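Phenylalanine/tyrosine ammonia-lyase (Rhodosporidium toruloides, PDB 1Y2M) catalyses the non-oxidative deamination of L-phenylalanine to trans-cinnamate and of L-tyrosine to p-coumarate, releasing ammonium, and works as a homotetramer. Local coordinates at residues B[167-172]-B[189-194]; B[441-446]-B[450-455]; B[456-461]-B[531-536]. One frame throughout, in Å; residues are numbered along the deposited sequence.

In the fold
The three contacts come in series along the chain, all within the aromatic amino acid lyase family region. Interaction 1 pairs helix 162-176 with helix 185-197. Its centre is about 52 Å from the centre of interaction 2 and about 50 Å from that of interaction 3, across the centre of the chain. Interactions 2 and 3 have centres about 9 Å apart and touch. Residues 450-455 run straight into 456-461, so both involve the loop between helices 416-443 and 468-484. The loop first folds back on the end of helix 416-443 and then meets helix 506-560. Leu444 packs on Leu456, and Met443 on Val531. This joint buried region lies just before helix 468-484, which begins at the cinnamate-binding Lys468.

Interaction 1: residues B[167-172]-B[189-194]; sequences GAMTIR and EALTNF
Met169, a selenomethionine here, and Leu191 carry most of this buried contact. Their CA atoms, 6.3 Å apart, are the nearest pair across the two helix segments. The axes pass at 9.6 Å and run nearly antiparallel, at 149°. Met169 CG lies anti to the carbonyl carbon (chi1 -63°), and the chain bends at its last torsion. SE lies at the neighbouring helix. It meets Leu191 CD2 at 4.1 Å. It also meets Phe194 CB at 4.1 Å, and the side chains of Met169 and Phe194 cross at about a right angle. The end of the Phe194 side chain leads away, and the side chain packs on Ile225 of helix 215-225. The other branch of Leu191, CD1, lies 4.0 Å from CG of Arg172. Only the aliphatic part of that arginine joins the contact. Its chain bends at chi2 and chi3, and NH2 bonds to the backbone O of Asn270. No hydrogen bond links the segments. Between them the contact is therefore apolar, through SE of Met169, the two methyls of Leu191, CB of Phe194 and CG of Arg172, while the arginine's charged end lies near Asn270, a residue that probably binds cinnamate.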
ATOM      1  N   GLY B 167     -26.228 -12.497  10.112  1.00  8.78           N
ATOM      2  CA  GLY B 167     -25.212 -13.539  10.135  1.00 10.07           C
ATOM      3  C   GLY B 167     -24.476 -13.555  11.479  1.00  8.25           C
ATOM      4  O   GLY B 167     -24.165 -14.613  12.010  1.00  9.55           O
ATOM      5  N   ALA B 168     -24.276 -12.361  12.061  1.00  8.99           N
ATOM      6  CA  ALA B 168     -23.573 -12.235  13.329  1.00  9.57           C
ATOM      7  C   ALA B 168     -24.370 -12.822  14.460  1.00  9.84           C
ATOM      8  O   ALA B 168     -23.848 -13.520  15.319  1.00  8.34           O
ATOM      9  CB  ALA B 168     -23.287 -10.780  13.625  1.00 11.28           C
HETATM   10  N   MSE B 169     -25.667 -12.569  14.454  1.00  7.97           N
HETATM   11  CA  MSE B 169     -26.534 -13.145  15.495  1.00 10.10           C
HETATM   12  C   MSE B 169     -26.548 -14.656  15.415  1.00  7.58           C
HETATM   13  O   MSE B 169     -26.574 -15.321  16.456  1.00  8.60           O
HETATM   14  CB  MSE B 169     -27.943 -12.575  15.460  1.00  9.80           C
HETATM   15  CG  MSE B 169     -27.902 -11.106  15.736  1.00  9.16           C
HETATM   16 SE   MSE B 169     -29.752 -10.409  16.110  1.00 19.53          SE
HETATM   17  CE  MSE B 169     -30.445 -10.304  14.210  1.00 10.80           C
ATOM     18  N   THR B 170     -26.540 -15.202  14.202  1.00  5.87           N
ATOM     19  CA  THR B 170     -26.595 -16.633  13.987  1.00  6.30           C
ATOM     20  C   THR B 170     -25.323 -17.299  14.559  1.00  7.89           C
ATOM     21  O   THR B 170     -25.344 -18.310  15.283  1.00  8.67           O
ATOM     22  CB  THR B 170     -26.720 -16.950  12.483  1.00  7.65           C
ATOM     23  OG1 THR B 170     -27.911 -16.341  11.953  1.00  9.02           O
ATOM     24  CG2 THR B 170     -26.769 -18.394  12.237  1.00  9.09           C
ATOM     25  N   ILE B 171     -24.169 -16.742  14.153  1.00  7.36           N
ATOM     26  CA  ILE B 171     -22.860 -17.288  14.590  1.00  7.61           C
ATOM     27  C   ILE B 171     -22.741 -17.103  16.093  1.00  8.45           C
ATOM     28  O   ILE B 171     -22.267 -17.979  16.797  1.00  9.13           O
ATOM     29  CB  ILE B 171     -21.687 -16.610  13.842  1.00  7.99           C
ATOM     30  CG1 ILE B 171     -21.744 -16.969  12.360  1.00  8.94           C
ATOM     31  CG2 ILE B 171     -20.357 -16.849  14.493  1.00  9.48           C
ATOM     32  CD1 ILE B 171     -20.821 -16.098  11.484  1.00 12.13           C
ATOM     33  N   ARG B 172     -23.190 -15.954  16.592  1.00  7.91           N
ATOM     34  CA  ARG B 172     -23.104 -15.699  18.035  1.00  9.95           C
ATOM     35  C   ARG B 172     -23.856 -16.783  18.802  1.00  8.72           C
ATOM     36  O   ARG B 172     -23.324 -17.334  19.770  1.00 10.68           O
ATOM     37  CB  ARG B 172     -23.679 -14.327  18.400  1.00 10.73           C
ATOM     38  CG  ARG B 172     -23.762 -14.079  19.891  1.00 12.38           C
ATOM     39  CD  ARG B 172     -22.574 -14.789  20.588  1.00 27.14           C
ATOM     40  NE  ARG B 172     -21.597 -13.854  20.901  1.00 27.14           N
ATOM     41  CZ  ARG B 172     -20.325 -14.062  21.219  1.00 15.08           C
ATOM     42  NH1 ARG B 172     -19.698 -15.247  21.287  1.00 19.18           N
ATOM     43  NH2 ARG B 172     -19.664 -12.988  21.481  1.00 17.78           N
ATOM     44  N   GLU B 189     -32.170 -17.774  22.862  1.00 10.33           N
ATOM     45  CA  GLU B 189     -33.504 -17.675  22.297  1.00 11.01           C
ATOM     46  C   GLU B 189     -33.940 -16.246  21.981  1.00  9.87           C
ATOM     47  O   GLU B 189     -34.705 -16.024  21.055  1.00 10.15           O
ATOM     48  CB  GLU B 189     -34.539 -18.362  23.219  1.00 12.67           C
ATOM     49  CG  GLU B 189     -34.331 -19.854  23.268  1.00 12.80           C
ATOM     50  CD  GLU B 189     -35.315 -20.543  24.233  1.00 17.67           C
ATOM     51  OE1 GLU B 189     -35.844 -19.883  25.171  1.00 18.69           O
ATOM     52  OE2 GLU B 189     -35.515 -21.768  24.090  1.00 18.25           O
ATOM     53  N   ALA B 190     -33.449 -15.272  22.729  1.00 10.87           N
ATOM     54  CA  ALA B 190     -33.771 -13.856  22.425  1.00  9.93           C
ATOM     55  C   ALA B 190     -33.212 -13.482  21.060  1.00  9.07           C
ATOM     56  O   ALA B 190     -33.864 -12.831  20.251  1.00  9.74           O
ATOM     57  CB  ALA B 190     -33.206 -12.964  23.461  1.00 10.03           C
ATOM     58  N   LEU B 191     -32.011 -13.955  20.789  1.00  8.26           N
ATOM     59  CA  LEU B 191     -31.373 -13.766  19.481  1.00  8.21           C
ATOM     60  C   LEU B 191     -32.078 -14.513  18.359  1.00  8.24           C
ATOM     61  O   LEU B 191     -32.318 -13.966  17.255  1.00  9.14           O
ATOM     62  CB  LEU B 191     -29.882 -14.165  19.544  1.00 11.60           C
ATOM     63  CG  LEU B 191     -29.050 -13.261  20.454  1.00  9.69           C
ATOM     64  CD1 LEU B 191     -27.701 -13.936  20.758  1.00 14.24           C
ATOM     65  CD2 LEU B 191     -28.877 -11.891  19.803  1.00  7.48           C
ATOM     66  N   THR B 192     -32.402 -15.781  18.615  1.00  8.03           N
ATOM     67  CA  THR B 192     -33.086 -16.528  17.555  1.00  7.14           C
ATOM     68  C   THR B 192     -34.504 -15.966  17.299  1.00  7.98           C
ATOM     69  O   THR B 192     -34.956 -15.933  16.157  1.00  8.07           O
ATOM     70  CB  THR B 192     -33.061 -18.080  17.795  1.00 11.41           C
ATOM     71  OG1 THR B 192     -33.793 -18.389  18.992  1.00  8.53           O
ATOM     72  CG2 THR B 192     -31.626 -18.595  17.908  1.00  8.82           C
ATOM     73  N   ASN B 193     -35.138 -15.441  18.332  1.00  7.61           N
ATOM     74  CA  ASN B 193     -36.439 -14.763  18.130  1.00  9.44           C
ATOM     75  C   ASN B 193     -36.283 -13.477  17.322  1.00  9.25           C
ATOM     76  O   ASN B 193     -37.099 -13.220  16.427  1.00  8.69           O
ATOM     77  CB  ASN B 193     -37.133 -14.491  19.439  1.00  8.10           C
ATOM     78  CG  ASN B 193     -37.794 -15.702  20.032  1.00  9.43           C
ATOM     79  OD1 ASN B 193     -38.179 -16.640  19.317  1.00 10.15           O
ATOM     80  ND2 ASN B 193     -37.949 -15.693  21.333  1.00 11.60           N
ATOM     81  N   PHE B 194     -35.219 -12.707  17.544  1.00  8.31           N
ATOM     82  CA  PHE B 194     -34.935 -11.575  16.661  1.00  7.43           C
ATOM     83  C   PHE B 194     -34.771 -12.033  15.233  1.00  9.35           C
ATOM     84  O   PHE B 194     -35.350 -11.457  14.298  1.00  9.65           O
ATOM     85  CB  PHE B 194     -33.700 -10.800  17.095  1.00  7.20           C
ATOM     86  CG  PHE B 194     -33.979  -9.718  18.101  1.00  8.15           C
ATOM     87  CD1 PHE B 194     -34.974  -9.842  19.045  1.00  8.52           C
ATOM     88  CD2 PHE B 194     -33.210  -8.585  18.099  1.00  9.16           C
ATOM     89  CE1 PHE B 194     -35.183  -8.807  19.958  1.00 10.72           C
ATOM     90  CE2 PHE B 194     -33.407  -7.582  18.989  1.00 10.80           C
ATOM     91  CZ  PHE B 194     -34.392  -7.683  19.911  1.00  7.95           C
TER

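Interaction 2: residues B[441-446]-B[450-455]; sequences TEMLNA and RGLPSC
Met443, a selenomethionine, touches Leu452 with the middle of its chain: CG lies 3.9 Å from Leu452 CD1, and the two side chains cross obliquely. Met443 CG is anti to the backbone N (chi1 -170°), and the chain stays extended until it bends at its last torsion. The side chain also packs on Val531 and Ala534 of helix 506-560. Leu452 differs, with CG anti to the carbonyl carbon (chi1 -74°), and CD1 meets the end of the helix. Farther along, Ala446 CB packs against Ser454 CA at 4.3 Å. Two waters tie the backbones where no direct hydrogen bond does. One donates to Leu444 O at 2.8 Å and accepts from Cys455 N. The other donates to Ala446 O at 2.8 Å and accepts from Gly451 N. Gly451 has a positive phi (87°), and a side chain there would run into the carbonyl O of Arg450. Asn589 ND2 bonds to both Ala446 O and Leu452 O, bridging the two segments from outside. The chain thus reverses after the C-terminal end of helix 416-443, with waters between its two arms. It begins the loop leading to helix 468-484, which starts with the cinnamate-binding Lys468.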
ATOM      1  N   THR B 441      -9.686  -6.218 -22.558  1.00  9.28           N
ATOM      2  CA  THR B 441      -9.119  -5.081 -23.289  1.00  9.67           C
ATOM      3  C   THR B 441      -8.411  -5.554 -24.569  1.00 12.19           C
ATOM      4  O   THR B 441      -8.362  -4.844 -25.574  1.00 13.08           O
ATOM      5  CB  THR B 441      -8.300  -4.195 -22.363  1.00 12.83           C
ATOM      6  OG1 THR B 441      -8.163  -2.881 -22.978  1.00 12.24           O
ATOM      7  CG2 THR B 441      -6.971  -4.806 -22.056  1.00 13.28           C
ATOM      8  N   GLU B 442      -7.917  -6.786 -24.576  1.00 11.63           N
ATOM      9  CA  GLU B 442      -7.377  -7.392 -25.783  1.00 11.51           C
ATOM     10  C   GLU B 442      -8.485  -7.581 -26.808  1.00 10.50           C
ATOM     11  O   GLU B 442      -8.334  -7.250 -27.985  1.00 12.95           O
ATOM     12  CB  GLU B 442      -6.710  -8.718 -25.434  1.00 12.80           C
ATOM     13  CG  GLU B 442      -6.094  -9.452 -26.625  1.00 16.81           C
ATOM     14  CD  GLU B 442      -5.443 -10.769 -26.242  1.00 21.46           C
ATOM     15  OE1 GLU B 442      -5.214 -11.041 -25.021  1.00 20.24           O
ATOM     16  OE2 GLU B 442      -5.177 -11.557 -27.191  1.00 19.08           O
HETATM   17  N   MSE B 443      -9.597  -8.114 -26.340  1.00  9.33           N
HETATM   18  CA  MSE B 443     -10.750  -8.367 -27.186  1.00 10.31           C
HETATM   19  C   MSE B 443     -11.326  -7.085 -27.794  1.00 12.01           C
HETATM   20  O   MSE B 443     -11.873  -7.138 -28.891  1.00 10.88           O
HETATM   21  CB  MSE B 443     -11.869  -9.108 -26.414  1.00 11.51           C
HETATM   22  CG  MSE B 443     -12.928  -9.588 -27.267  1.00 14.27           C
HETATM   23 SE   MSE B 443     -14.204 -10.720 -26.259  1.00 20.67          SE
HETATM   24  CE  MSE B 443     -14.723  -9.375 -24.898  1.00 22.62           C
ATOM     25  N   LEU B 444     -11.226  -5.971 -27.062  1.00 11.66           N
ATOM     26  CA  LEU B 444     -11.704  -4.662 -27.511  1.00 11.72           C
ATOM     27  C   LEU B 444     -10.664  -3.865 -28.316  1.00 14.02           C
ATOM     28  O   LEU B 444     -10.897  -2.680 -28.670  1.00 15.55           O
ATOM     29  CB  LEU B 444     -12.161  -3.847 -26.303  1.00 11.98           C
ATOM     30  CG  LEU B 444     -13.340  -4.482 -25.543  1.00  7.39           C
ATOM     31  CD1 LEU B 444     -13.772  -3.507 -24.408  1.00 14.09           C
ATOM     32  CD2 LEU B 444     -14.464  -4.898 -26.422  1.00 12.66           C
ATOM     33  N   ASN B 445      -9.517  -4.480 -28.558  1.00 13.41           N
ATOM     34  CA  ASN B 445      -8.437  -3.882 -29.355  1.00 11.33           C
ATOM     35  C   ASN B 445      -8.440  -4.424 -30.764  1.00 11.60           C
ATOM     36  O   ASN B 445      -8.135  -5.593 -30.992  1.00 11.54           O
ATOM     37  CB  ASN B 445      -7.092  -4.162 -28.659  1.00 11.64           C
ATOM     38  CG  ASN B 445      -5.936  -3.391 -29.276  1.00 15.90           C
ATOM     39  OD1 ASN B 445      -5.832  -3.297 -30.499  1.00 18.97           O
ATOM     40  ND2 ASN B 445      -5.071  -2.829 -28.448  1.00 13.19           N
ATOM     41  N   ALA B 446      -8.788  -3.554 -31.711  1.00 13.69           N
ATOM     42  CA  ALA B 446      -8.961  -3.953 -33.124  1.00 13.59           C
ATOM     43  C   ALA B 446      -7.690  -4.537 -33.701  1.00 13.76           C
ATOM     44  O   ALA B 446      -7.726  -5.377 -34.584  1.00 13.84           O
ATOM     45  CB  ALA B 446      -9.376  -2.711 -33.956  1.00 16.40           C
ATOM     46  N   ARG B 450      -8.253 -10.471 -33.583  1.00 12.59           N
ATOM     47  CA  ARG B 450      -8.470 -11.464 -34.632  1.00 15.56           C
ATOM     48  C   ARG B 450      -9.661 -11.092 -35.510  1.00 13.69           C
ATOM     49  O   ARG B 450     -10.463 -11.929 -35.909  1.00 16.62           O
ATOM     50  CB  ARG B 450      -8.531 -12.869 -33.990  1.00 17.65           C
ATOM     51  CG  ARG B 450      -7.232 -13.187 -33.216  1.00 27.84           C
ATOM     52  CD  ARG B 450      -7.344 -14.335 -32.201  1.00 27.88           C
ATOM     53  N   GLY B 451      -9.754  -9.804 -35.833  1.00 11.21           N
ATOM     54  CA  GLY B 451     -10.721  -9.345 -36.807  1.00 11.20           C
ATOM     55  C   GLY B 451     -12.127  -9.012 -36.328  1.00 11.92           C
ATOM     56  O   GLY B 451     -13.011  -8.770 -37.156  1.00 13.50           O
ATOM     57  N   LEU B 452     -12.323  -8.961 -35.013  1.00 11.59           N
ATOM     58  CA  LEU B 452     -13.624  -8.529 -34.511  1.00 10.38           C
ATOM     59  C   LEU B 452     -13.762  -7.050 -34.866  1.00 11.03           C
ATOM     60  O   LEU B 452     -12.781  -6.321 -34.885  1.00 11.40           O
ATOM     61  CB  LEU B 452     -13.737  -8.708 -32.985  1.00 12.77           C
ATOM     62  CG  LEU B 452     -13.918 -10.144 -32.484  1.00 13.66           C
ATOM     63  CD1 LEU B 452     -13.634 -10.323 -31.028  1.00 14.61           C
ATOM     64  CD2 LEU B 452     -15.371 -10.584 -32.836  1.00 15.89           C
ATOM     65  N   PRO B 453     -14.990  -6.588 -35.098  1.00 11.35           N
ATOM     66  CA  PRO B 453     -15.202  -5.181 -35.431  1.00 11.60           C
ATOM     67  C   PRO B 453     -14.654  -4.251 -34.370  1.00 11.56           C
ATOM     68  O   PRO B 453     -14.755  -4.563 -33.194  1.00 10.02           O
ATOM     69  CB  PRO B 453     -16.731  -5.075 -35.496  1.00 13.59           C
ATOM     70  CG  PRO B 453     -17.166  -6.419 -35.878  1.00 13.44           C
ATOM     71  CD  PRO B 453     -16.254  -7.345 -35.115  1.00 14.28           C
ATOM     72  N   SER B 454     -14.074  -3.138 -34.799  1.00 11.03           N
ATOM     73  CA  SER B 454     -13.625  -2.078 -33.873  1.00 10.56           C
ATOM     74  C   SER B 454     -14.706  -1.745 -32.840  1.00 10.24           C
ATOM     75  O   SER B 454     -15.889  -1.566 -33.186  1.00 10.84           O
ATOM     76  CB  SER B 454     -13.275  -0.793 -34.614  1.00 17.27           C
ATOM     77  OG  SER B 454     -14.348  -0.488 -35.470  1.00 28.53           O
ATOM     78  N   CYS B 455     -14.315  -1.744 -31.580  1.00 12.37           N
ATOM     79  CA  CYS B 455     -15.188  -1.406 -30.451  1.00 11.56           C
ATOM     80  C   CYS B 455     -16.402  -2.324 -30.320  1.00  8.23           C
ATOM     81  O   CYS B 455     -17.295  -2.054 -29.542  1.00 11.76           O
ATOM     82  CB  CYS B 455     -15.666   0.030 -30.513  1.00 13.30           C
ATOM     83  SG  CYS B 455     -14.263   1.200 -30.480  1.00 18.67           S
TER
HETATM   84  O   HOH W   1     -11.467  -1.797 -31.263  1.00 10.47           O
HETATM   85  O   HOH W   2      -7.485  -7.932 -35.811  1.00 11.14           O

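Interaction 3: residues B[456-461]-B[531-536]; sequences LAAEDP and VLQAID
Leu456 and Gln533 meet through both carbon and polar atoms, and with Ala534 they form the tight part of this contact. The Leu456 side chain points at helix 506-560. Its CD1 rests on Ala534 CB at 3.8 Å, and CD2 is nearly as near. Its CB lies 3.8 Å from Gln533 CG. The Gln533 CG is anti to the backbone N, and a bend at chi2 (86°) turns the amide toward the loop. NE2 then donates to Leu456 O at 3.0 Å with an N-H...O angle of 156°. The donor approaches almost in line with the carbonyl bond, while that oxygen sits 17° off the glutamine's amide plane. Leu456 O has a second partner in His466 ND1, so two bonds grip it. The amide is fixed at its other end too, where OE1 bonds to Arg678 N. Putting an alanine in place of Gln533 would probably leave Leu456 O with one bond fewer, deprive Arg678 N of its acceptor and open a gap beside Leu456 CB.

Beyond Leu456 the contact thins quickly. Ala458 adds one loose approach, CB to Gln533 NE2 at 4.2 Å. The loop then draws off from the helix. Glu459 and Asp460, both partly exposed, find partners elsewhere: Glu459 OE2 pairs with Arg679 NE, and Asp460 OD1 accepts from Leu593 N. The chemistry is thus split. Leucine and alanine methyls make up the apolar side, and a glutamine amide, together with His466, satisfies the carbonyl of a buried loop residue.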
ATOM      1  N   LEU B 456     -16.371  -3.470 -31.010  1.00  8.50           N
ATOM      2  CA  LEU B 456     -17.521  -4.355 -31.123  1.00  9.42           C
ATOM      3  C   LEU B 456     -18.752  -3.626 -31.668  1.00 10.86           C
ATOM      4  O   LEU B 456     -19.924  -3.929 -31.354  1.00 11.13           O
ATOM      5  CB  LEU B 456     -17.784  -5.131 -29.825  1.00  8.73           C
ATOM      6  CG  LEU B 456     -16.608  -5.872 -29.204  1.00 11.93           C
ATOM      7  CD1 LEU B 456     -17.068  -6.671 -27.989  1.00 11.23           C
ATOM      8  CD2 LEU B 456     -15.919  -6.802 -30.156  1.00 13.15           C
ATOM      9  N   ALA B 457     -18.494  -2.673 -32.545  1.00 12.28           N
ATOM     10  CA  ALA B 457     -19.575  -1.977 -33.209  1.00  9.64           C
ATOM     11  C   ALA B 457     -20.204  -2.935 -34.233  1.00 10.49           C
ATOM     12  O   ALA B 457     -19.473  -3.587 -35.009  1.00 10.81           O
ATOM     13  CB  ALA B 457     -19.019  -0.775 -33.932  1.00 10.21           C
ATOM     14  N   ALA B 458     -21.524  -3.005 -34.264  1.00 11.14           N
ATOM     15  CA  ALA B 458     -22.223  -3.889 -35.214  1.00  9.44           C
ATOM     16  C   ALA B 458     -22.282  -3.350 -36.641  1.00 10.56           C
ATOM     17  O   ALA B 458     -22.480  -4.121 -37.571  1.00 11.35           O
ATOM     18  CB  ALA B 458     -23.675  -4.132 -34.735  1.00 11.14           C
ATOM     19  N   GLU B 459     -22.232  -2.033 -36.753  1.00 10.22           N
ATOM     20  CA  GLU B 459     -22.382  -1.347 -38.031  1.00 12.43           C
ATOM     21  C   GLU B 459     -21.136  -0.520 -38.288  1.00 13.72           C
ATOM     22  O   GLU B 459     -20.085  -0.771 -37.672  1.00 14.72           O
ATOM     23  CB  GLU B 459     -23.691  -0.547 -38.077  1.00  9.86           C
ATOM     24  CG  GLU B 459     -24.963  -1.459 -37.979  1.00 10.67           C
ATOM     25  CD  GLU B 459     -25.223  -2.268 -39.233  1.00 12.76           C
ATOM     26  OE1 GLU B 459     -24.760  -1.886 -40.349  1.00 11.20           O
ATOM     27  OE2 GLU B 459     -25.964  -3.264 -39.134  1.00 12.48           O
ATOM     28  N   ASP B 460     -21.201   0.425 -39.227  1.00 11.17           N
ATOM     29  CA  ASP B 460     -19.966   1.183 -39.584  1.00 11.40           C
ATOM     30  C   ASP B 460     -19.334   1.861 -38.371  1.00 11.13           C
ATOM     31  O   ASP B 460     -20.009   2.589 -37.642  1.00 10.63           O
ATOM     32  CB  ASP B 460     -20.245   2.211 -40.686  1.00 13.80           C
ATOM     33  CG  ASP B 460     -20.162   1.625 -42.100  1.00 11.24           C
ATOM     34  OD1 ASP B 460     -19.842   0.448 -42.307  1.00 11.62           O
ATOM     35  OD2 ASP B 460     -20.405   2.407 -43.034  1.00 13.37           O
ATOM     36  N   PRO B 461     -18.037   1.592 -38.132  1.00 11.50           N
ATOM     37  CA  PRO B 461     -17.357   2.104 -36.958  1.00 13.15           C
ATOM     38  C   PRO B 461     -17.142   3.601 -36.980  1.00 12.79           C
ATOM     39  O   PRO B 461     -16.848   4.184 -35.930  1.00 13.17           O
ATOM     40  CB  PRO B 461     -16.012   1.359 -36.961  1.00 18.12           C
ATOM     41  CG  PRO B 461     -16.060   0.364 -37.971  1.00 18.40           C
ATOM     42  CD  PRO B 461     -17.222   0.594 -38.857  1.00 13.57           C
ATOM     43  N   VAL B 531     -18.344  -9.738 -24.071  1.00  8.30           N
ATOM     44  CA  VAL B 531     -18.053 -11.027 -24.706  1.00  8.72           C
ATOM     45  C   VAL B 531     -19.262 -11.523 -25.472  1.00  8.44           C
ATOM     46  O   VAL B 531     -19.146 -12.180 -26.491  1.00  8.44           O
ATOM     47  CB  VAL B 531     -17.469 -12.076 -23.688  1.00  8.19           C
ATOM     48  CG1 VAL B 531     -18.599 -12.707 -22.854  1.00 10.60           C
ATOM     49  CG2 VAL B 531     -16.662 -13.156 -24.410  1.00 10.04           C
ATOM     50  N   LEU B 532     -20.467 -11.254 -24.971  1.00  7.59           N
ATOM     51  CA  LEU B 532     -21.669 -11.730 -25.668  1.00  7.96           C
ATOM     52  C   LEU B 532     -21.847 -10.979 -26.996  1.00  6.90           C
ATOM     53  O   LEU B 532     -22.199 -11.595 -28.002  1.00 10.60           O
ATOM     54  CB  LEU B 532     -22.915 -11.533 -24.799  1.00  8.02           C
ATOM     55  CG  LEU B 532     -22.855 -12.306 -23.501  1.00  8.13           C
ATOM     56  CD1 LEU B 532     -23.984 -11.878 -22.615  1.00 16.01           C
ATOM     57  CD2 LEU B 532     -22.828 -13.848 -23.714  1.00 13.67           C
ATOM     58  N   GLN B 533     -21.580  -9.672 -26.980  1.00  9.74           N
ATOM     59  CA  GLN B 533     -21.566  -8.911 -28.243  1.00 10.50           C
ATOM     60  C   GLN B 533     -20.553  -9.475 -29.193  1.00  9.50           C
ATOM     61  O   GLN B 533     -20.864  -9.695 -30.381  1.00 10.05           O
ATOM     62  CB  GLN B 533     -21.274  -7.449 -28.022  1.00 10.58           C
ATOM     63  CG  GLN B 533     -21.266  -6.642 -29.335  1.00 11.00           C
ATOM     64  CD  GLN B 533     -22.627  -6.131 -29.808  1.00 10.39           C
ATOM     65  OE1 GLN B 533     -23.701  -6.493 -29.300  1.00 11.53           O
ATOM     66  NE2 GLN B 533     -22.576  -5.284 -30.851  1.00  8.59           N
ATOM     67  N   ALA B 534     -19.342  -9.736 -28.696  1.00  8.05           N
ATOM     68  CA  ALA B 534     -18.284 -10.291 -29.551  1.00  7.54           C
ATOM     69  C   ALA B 534     -18.698 -11.641 -30.134  1.00  8.15           C
ATOM     70  O   ALA B 534     -18.482 -11.932 -31.310  1.00  8.19           O
ATOM     71  CB  ALA B 534     -17.001 -10.432 -28.747  1.00  9.38           C
ATOM     72  N   ILE B 535     -19.333 -12.476 -29.299  1.00  8.92           N
ATOM     73  CA  ILE B 535     -19.817 -13.809 -29.741  1.00 10.14           C
ATOM     74  C   ILE B 535     -20.826 -13.672 -30.903  1.00  8.22           C
ATOM     75  O   ILE B 535     -20.778 -14.367 -31.877  1.00  9.71           O
ATOM     76  CB  ILE B 535     -20.427 -14.582 -28.571  1.00  8.41           C
ATOM     77  CG1 ILE B 535     -19.277 -15.157 -27.739  1.00  7.73           C
ATOM     78  CG2 ILE B 535     -21.323 -15.653 -29.024  1.00 11.35           C
ATOM     79  CD1 ILE B 535     -19.648 -15.634 -26.352  1.00 12.16           C
ATOM     80  N   ASP B 536     -21.777 -12.754 -30.754  1.00  7.87           N
ATOM     81  CA  ASP B 536     -22.741 -12.522 -31.812  1.00  8.23           C
ATOM     82  C   ASP B 536     -22.066 -11.992 -33.088  1.00  8.37           C
ATOM     83  O   ASP B 536     -22.438 -12.376 -34.183  1.00 10.45           O
ATOM     84  CB  ASP B 536     -23.774 -11.551 -31.264  1.00  8.39           C
ATOM     85  CG  ASP B 536     -24.792 -12.226 -30.395  1.00 12.35           C
ATOM     86  OD1 ASP B 536     -25.051 -13.461 -30.557  1.00 11.44           O
ATOM     87  OD2 ASP B 536     -25.426 -11.516 -29.555  1.00 11.13           O
TER